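Local coordinates for protein pyrethroid hydrolase (Sphingobium faniae, PDB 5Y5R) that hydrolyses the carboxylic ester bond of pyrethroid insecticides such as permethrin and cypermethrin, releasing an alcohol and a cyclopropanecarboxylic acid, at residues V23-A28 with R239-I244; I197-D202 with H230-S235. All coordinates share one frame; numbering follows the deposited sequence.

Contact 1. Residues V23-A28 with R239-I244; sequences VPLLEA and RLAEAI. With SO4 (sulfate ion), chain H.
L26 reaches across to A241 with one branch of its fork: methyl CD2 lies 3.3 Å from the backbone O of A241 and 4.0 Å from its CB. The same methyl and its twin CD1 also meet CG2 of I244, one helical turn further on, where the two side chains cross at about a right angle. CG of L26 stands anti to its carbonyl carbon (chi1 -65°), which carries the fork towards the other helix although the bond to CB does not aim there. Beside it, CB of L25 touches CB of A241 at 3.8 Å, so the methyl of A241 meets both leucines. The axes of the two short segments come within 9.3 Å of each other, their directions 41° apart. In this alpha/beta hydrolase fold, helices 23-28 and 237-249 pack together, with L26 also resting on V33 of strand 32-34 and I244 on I99 of strand 95-101. Were L26 cut back to an alanine, A241 and I244 would probably lose the branch they share, opening a gap between the helices. Near the start of helix 237-249, R239 binds a sulfate, probably from the crystallisation liquor. Sulfate O2 takes bonds from R239 N (2.8 Å) and NE (2.9 Å), while NH2 holds O3; E238 N is a further donor.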
loop_
_atom_site.group_PDB
_atom_site.type_symbol
_atom_site.label_atom_id
_atom_site.label_comp_id
_atom_site.label_asym_id
_atom_site.label_seq_id
_atom_site.Cartn_x
_atom_site.Cartn_y
_atom_site.Cartn_z
ATOM N N VAL A 23 -3.768 -12.956 6.030
ATOM C CA VAL A 23 -4.937 -13.429 5.295
ATOM C C VAL A 23 -5.815 -14.387 6.108
ATOM O O VAL A 23 -7.016 -14.113 6.281
ATOM C CB VAL A 23 -4.495 -14.056 3.968
ATOM C CG1 VAL A 23 -5.635 -14.848 3.368
ATOM C CG2 VAL A 23 -4.023 -12.941 3.025
ATOM N N PRO A 24 -5.283 -15.493 6.643
ATOM C CA PRO A 24 -6.142 -16.390 7.427
ATOM C C PRO A 24 -6.775 -15.728 8.639
ATOM O O PRO A 24 -7.902 -16.101 9.005
ATOM C CB PRO A 24 -5.185 -17.520 7.832
ATOM C CG PRO A 24 -3.807 -16.904 7.757
ATOM C CD PRO A 24 -3.893 -15.997 6.590
ATOM N N LEU A 25 -6.103 -14.745 9.265
ATOM C CA LEU A 25 -6.692 -14.112 10.447
ATOM C C LEU A 25 -7.958 -13.340 10.097
ATOM O O LEU A 25 -8.954 -13.410 10.831
ATOM C CB LEU A 25 -5.689 -13.192 11.132
ATOM C CG LEU A 25 -4.445 -13.933 11.612
ATOM C CD1 LEU A 25 -3.430 -12.959 12.177
ATOM C CD2 LEU A 25 -4.813 -15.030 12.587
ATOM N N LEU A 26 -7.950 -12.613 8.981
ATOM C CA LEU A 26 -9.163 -11.936 8.523
ATOM C C LEU A 26 -10.215 -12.941 8.038
ATOM O O LEU A 26 -11.420 -12.726 8.234
ATOM C CB LEU A 26 -8.806 -10.917 7.426
ATOM C CG LEU A 26 -7.930 -9.718 7.839
ATOM C CD1 LEU A 26 -7.419 -8.923 6.637
ATOM C CD2 LEU A 26 -8.688 -8.797 8.746
ATOM N N GLU A 27 -9.784 -14.049 7.424
ATOM C CA GLU A 27 -10.726 -15.099 7.029
ATOM C C GLU A 27 -11.467 -15.673 8.231
ATOM O O GLU A 27 -12.610 -16.121 8.100
ATOM C CB GLU A 27 -9.998 -16.190 6.246
ATOM C CG GLU A 27 -9.718 -15.751 4.817
ATOM C CD GLU A 27 -8.877 -16.715 4.000
ATOM O OE1 GLU A 27 -8.165 -17.570 4.587
ATOM O OE2 GLU A 27 -8.932 -16.589 2.747
ATOM N N ALA A 28 -10.829 -15.701 9.400
ATOM C CA ALA A 28 -11.510 -16.128 10.613
ATOM C C ALA A 28 -12.570 -15.119 11.054
ATOM O O ALA A 28 -13.533 -15.492 11.732
ATOM C CB ALA A 28 -10.490 -16.335 11.739
ATOM N N ARG A 239 -2.526 -7.975 15.711
ATOM C CA ARG A 239 -2.987 -6.627 16.017
ATOM C C ARG A 239 -3.409 -5.906 14.751
ATOM O O ARG A 239 -4.387 -5.144 14.750
ATOM C CB ARG A 239 -1.885 -5.826 16.718
ATOM C CG ARG A 239 -1.673 -6.229 18.185
ATOM C CD ARG A 239 -0.409 -5.672 18.839
ATOM N NE ARG A 239 0.758 -6.518 18.553
ATOM C CZ ARG A 239 1.995 -6.325 19.034
ATOM N NH1 ARG A 239 2.260 -5.330 19.874
ATOM N NH2 ARG A 239 2.981 -7.151 18.681
ATOM N N LEU A 240 -2.680 -6.147 13.661
ATOM C CA LEU A 240 -2.970 -5.490 12.400
ATOM C C LEU A 240 -4.273 -5.980 11.820
ATOM O O LEU A 240 -5.124 -5.175 11.440
ATOM C CB LEU A 240 -1.822 -5.728 11.410
ATOM C CG LEU A 240 -2.063 -5.151 10.022
ATOM C CD1 LEU A 240 -2.375 -3.648 10.141
ATOM C CD2 LEU A 240 -0.862 -5.397 9.088
ATOM N N ALA A 241 -4.454 -7.308 11.768
ATOM C CA ALA A 241 -5.690 -7.865 11.239
ATOM C C ALA A 241 -6.890 -7.483 12.103
ATOM O O ALA A 241 -7.998 -7.292 11.581
ATOM C CB ALA A 241 -5.571 -9.396 11.100
ATOM N N GLU A 242 -6.696 -7.398 13.424
ATOM C CA GLU A 242 -7.764 -6.953 14.325
ATOM C C GLU A 242 -8.267 -5.560 13.947
ATOM O O GLU A 242 -9.479 -5.317 13.861
ATOM C CB GLU A 242 -7.267 -6.952 15.770
ATOM C CG GLU A 242 -8.310 -6.442 16.770
ATOM C CD GLU A 242 -7.822 -6.493 18.217
ATOM O OE1 GLU A 242 -6.604 -6.690 18.430
ATOM O OE2 GLU A 242 -8.644 -6.303 19.141
ATOM N N ALA A 243 -7.343 -4.616 13.762
ATOM C CA ALA A 243 -7.753 -3.262 13.413
ATOM C C ALA A 243 -8.405 -3.234 12.040
ATOM O O ALA A 243 -9.369 -2.498 11.828
ATOM C CB ALA A 243 -6.553 -2.324 13.463
ATOM N N ILE A 244 -7.904 -4.032 11.087
ATOM C CA ILE A 244 -8.540 -4.060 9.765
ATOM C C ILE A 244 -9.972 -4.583 9.859
ATOM O O ILE A 244 -10.889 -4.040 9.228
ATOM C CB ILE A 244 -7.714 -4.889 8.760
ATOM C CG1 ILE A 244 -6.342 -4.260 8.521
ATOM C CG2 ILE A 244 -8.454 -5.032 7.457
ATOM C CD1 ILE A 244 -5.285 -5.264 7.967
HETATM S S SO4 H . 0.739 -9.942 17.188
HETATM O O1 SO4 H . 0.760 -10.738 15.965
HETATM O O2 SO4 H . -0.138 -8.779 16.974
HETATM O O3 SO4 H . 2.108 -9.584 17.521
HETATM O O4 SO4 H . 0.191 -10.731 18.301
#

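Contact 2. Residues I197-D202 with H230-S235. With 8NL ((2-methyl-3-phenyl-phenyl)methyl (1~{S})-3-[(~{E})-2-chloranyl-3,3,3-tris(fluoranyl)prop-1-enyl]-2,2-dimethyl-cyclopropane-1-carboxylate), chain G.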
loop_
_atom_site.group_PDB
_atom_site.type_symbol
_atom_site.label_atom_id
_atom_site.label_comp_id
_atom_site.label_asym_id
_atom_site.label_seq_id
_atom_site.Cartn_x
_atom_site.Cartn_y
_atom_site.Cartn_z
ATOM N N ILE A 197 -3.379 3.684 9.152
ATOM C CA ILE A 197 -2.686 2.930 10.194
ATOM C C ILE A 197 -1.227 3.331 10.122
ATOM O O ILE A 197 -0.533 2.960 9.169
ATOM C CB ILE A 197 -2.845 1.409 10.023
ATOM C CG1 ILE A 197 -4.321 1.021 9.959
ATOM C CG2 ILE A 197 -2.127 0.672 11.160
ATOM C CD1 ILE A 197 -4.562 -0.477 9.968
ATOM N N GLU A 198 -0.778 4.115 11.110
ATOM C CA GLU A 198 0.602 4.554 11.182
ATOM C C GLU A 198 1.446 3.431 11.748
ATOM O O GLU A 198 1.019 2.709 12.655
ATOM C CB GLU A 198 0.788 5.773 12.110
ATOM C CG GLU A 198 -0.175 6.911 12.003
ATOM C CD GLU A 198 0.043 7.951 13.132
ATOM O OE1 GLU A 198 0.247 7.562 14.303
ATOM O OE2 GLU A 198 0.018 9.153 12.849
ATOM N N ALA A 199 2.665 3.331 11.248
ATOM C CA ALA A 199 3.729 2.503 11.813
ATOM C C ALA A 199 4.693 3.464 12.505
ATOM O O ALA A 199 5.411 4.206 11.826
ATOM C CB ALA A 199 4.414 1.689 10.719
ATOM N N LEU A 200 4.643 3.513 13.850
ATOM C CA LEU A 200 5.335 4.563 14.601
ATOM C C LEU A 200 6.851 4.575 14.382
ATOM O O LEU A 200 7.470 5.650 14.418
ATOM C CB LEU A 200 5.027 4.432 16.080
ATOM C CG LEU A 200 3.542 4.682 16.359
ATOM C CD1 LEU A 200 3.165 4.340 17.807
ATOM C CD2 LEU A 200 3.221 6.132 16.047
ATOM N N ASP A 201 7.481 3.413 14.191
ATOM C CA ASP A 201 8.938 3.368 14.100
ATOM C C ASP A 201 9.431 3.159 12.672
ATOM O O ASP A 201 10.532 2.648 12.473
ATOM C CB ASP A 201 9.525 2.302 15.027
ATOM C CG ASP A 201 9.126 2.512 16.490
ATOM O OD1 ASP A 201 8.596 3.600 16.805
ATOM O OD2 ASP A 201 9.373 1.613 17.339
ATOM N N ASP A 202 8.621 3.501 11.686
ATOM C CA ASP A 202 9.027 3.361 10.300
ATOM C C ASP A 202 10.155 4.358 9.964
ATOM O O ASP A 202 10.073 5.547 10.294
ATOM C CB ASP A 202 7.800 3.548 9.400
ATOM C CG ASP A 202 8.032 3.049 7.964
ATOM O OD1 ASP A 202 9.207 3.003 7.505
ATOM O OD2 ASP A 202 7.043 2.661 7.307
ATOM N N HIS A 230 8.613 -0.699 9.188
ATOM C CA HIS A 230 8.013 -0.553 7.861
ATOM C C HIS A 230 6.947 -1.602 7.533
ATOM O O HIS A 230 6.054 -1.336 6.723
ATOM C CB HIS A 230 9.099 -0.600 6.772
ATOM C CG HIS A 230 8.592 -0.170 5.430
ATOM N ND1 HIS A 230 7.853 0.982 5.257
ATOM C CD2 HIS A 230 8.616 -0.783 4.226
ATOM C CE1 HIS A 230 7.498 1.091 3.991
ATOM N NE2 HIS A 230 7.929 0.023 3.346
ATOM N N ALA A 231 7.014 -2.794 8.116
ATOM C CA ALA A 231 6.182 -3.913 7.664
ATOM C C ALA A 231 5.402 -4.530 8.823
ATOM O O ALA A 231 5.751 -5.611 9.319
ATOM C CB ALA A 231 7.045 -4.959 6.956
ATOM N N PRO A 232 4.336 -3.874 9.282
ATOM C CA PRO A 232 3.575 -4.449 10.403
ATOM C C PRO A 232 2.967 -5.814 10.067
ATOM O O PRO A 232 2.710 -6.611 10.979
ATOM C CB PRO A 232 2.489 -3.390 10.672
ATOM C CG PRO A 232 2.906 -2.169 9.927
ATOM C CD PRO A 232 3.702 -2.654 8.753
ATOM N N TYR A 233 2.703 -6.102 8.788
ATOM C CA TYR A 233 2.164 -7.424 8.420
ATOM C C TYR A 233 3.141 -8.566 8.711
ATOM O O TYR A 233 2.727 -9.739 8.720
ATOM C CB TYR A 233 1.753 -7.471 6.936
ATOM C CG TYR A 233 2.797 -6.954 5.966
ATOM C CD1 TYR A 233 2.860 -5.599 5.640
ATOM C CD2 TYR A 233 3.713 -7.815 5.379
ATOM C CE1 TYR A 233 3.801 -5.129 4.787
ATOM C CE2 TYR A 233 4.654 -7.353 4.512
ATOM C CZ TYR A 233 4.691 -6.021 4.207
ATOM O OH TYR A 233 5.635 -5.566 3.362
ATOM N N TYR A 234 4.420 -8.263 8.925
ATOM C CA TYR A 234 5.365 -9.257 9.422
ATOM C C TYR A 234 5.444 -9.298 10.944
ATOM O O TYR A 234 5.592 -10.375 11.520
ATOM C CB TYR A 234 6.762 -9.008 8.864
ATOM C CG TYR A 234 6.975 -9.308 7.397
ATOM C CD1 TYR A 234 6.183 -10.224 6.700
ATOM C CD2 TYR A 234 7.999 -8.651 6.701
ATOM C CE1 TYR A 234 6.411 -10.475 5.313
ATOM C CE2 TYR A 234 8.241 -8.890 5.369
ATOM C CZ TYR A 234 7.478 -9.776 4.669
ATOM O OH TYR A 234 7.782 -9.925 3.338
ATOM N N SER A 235 5.434 -8.155 11.629
ATOM C CA SER A 235 5.744 -8.199 13.056
ATOM C C SER A 235 4.526 -8.297 13.958
ATOM O O SER A 235 4.662 -8.835 15.056
ATOM C CB SER A 235 6.585 -6.994 13.484
ATOM O OG SER A 235 5.952 -5.816 13.101
HETATM C C 8NL G . 10.768 -2.104 -1.344
HETATM C C8 8NL G . 12.626 -5.694 -0.995
HETATM C C9 8NL G . 13.769 -6.183 -1.620
HETATM C C10 8NL G . 14.926 -5.417 -1.661
HETATM C C11 8NL G . 14.877 -4.165 -1.054
HETATM C C12 8NL G . 13.722 -3.694 -0.430
HETATM C C13 8NL G . 8.183 -1.565 0.169
HETATM O O 8NL G . 8.634 -0.189 0.145
HETATM CL CL 8NL G . 10.978 6.196 -2.046
HETATM C C21 8NL G . 10.071 4.689 -1.892
HETATM C C22 8NL G . 10.580 3.488 -2.652
HETATM F F2 8NL G . 11.136 2.660 -1.785
HETATM F F1 8NL G . 9.637 2.865 -3.332
HETATM F F 8NL G . 11.483 3.919 -3.507
HETATM C C20 8NL G . 9.011 4.633 -1.084
HETATM C C16 8NL G . 8.188 3.371 -0.948
HETATM C C17 8NL G . 7.306 3.572 0.280
HETATM C C18 8NL G . 6.103 3.856 -0.608
HETATM C C19 8NL G . 7.740 4.753 1.163
HETATM C C15 8NL G . 8.303 2.380 0.206
HETATM C C14 8NL G . 7.819 0.998 -0.246
HETATM O O1 8NL G . 6.822 0.894 -0.963
HETATM C C2 8NL G . 9.199 -2.666 0.514
HETATM C C3 8NL G . 8.866 -3.479 1.590
HETATM C C4 8NL G . 9.690 -4.520 2.016
HETATM C C5 8NL G . 10.870 -4.798 1.331
HETATM C C6 8NL G . 11.258 -4.019 0.248
HETATM C C1 8NL G . 10.408 -2.954 -0.170
HETATM C C7 8NL G . 12.563 -4.445 -0.404
#
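H230 extends from CB alongside the carboxylate of D202, the two side chains pointing the same way; its CB is 3.7 Å from D202 OD1, and its CG is 3.7 Å from D202 OD2. With CG anti to the backbone N (chi1 -168°), the imidazole is carried past the acid, and ND1 gives D202 OD2 a nearly straight hydrogen bond of 2.8 Å (N-H...O angle 173°). The proton arrives on the syn side of OD2, slightly out of the carboxylate plane, although ring and carboxylate planes are 64° apart. D202 and H230 are probably the acid and base of an alpha/beta hydrolase charge relay system, as in a nearly identical protein, with the acid on the loop after strand 194-199 and the histidine just before helix 232-235. T102 OG1 also bonds OD2, and L205 N bonds OD1, so second-shell donors help fix the carboxylate's rotation. Further along the ring, CE1 sits between D202 OD2 and the bound pyrethroid's C15, 4.1 Å from the latter, and CD2 lies 3.8 Å from ligand C3. At the tip, NE2 makes a longer, more bent hydrogen bond to the ester oxygen O, 3.3 Å away; S78, in a sequence matching a nucleophile elbow, bonds the same ligand through OG. Away from the catalytic pair, A199 CB touches the ring of P232 at CG.

Overall arrangement
Both contacts belong to one alpha/beta hydrolase fold, their centres about 15 Å apart. The chain passes through 23-28 first, then 197-202, 230-235 and finally 239-244, so the two segments of contact 2 both fall between those of contact 1. Helices 232-235 and 237-249 are consecutive, so the segment carrying H230 leads almost directly into the helix that packs on 23-28. L240 joins the two contacts in space, its CD2 3.6 Å from Y233 N and its CD1 3.9 Å from I197 CD1. Contact 2 uses the end of strand 194-199 in the parallel sheet and faces the ligand, whereas contact 1 lies away from the active site and joins two helices beside that sheet.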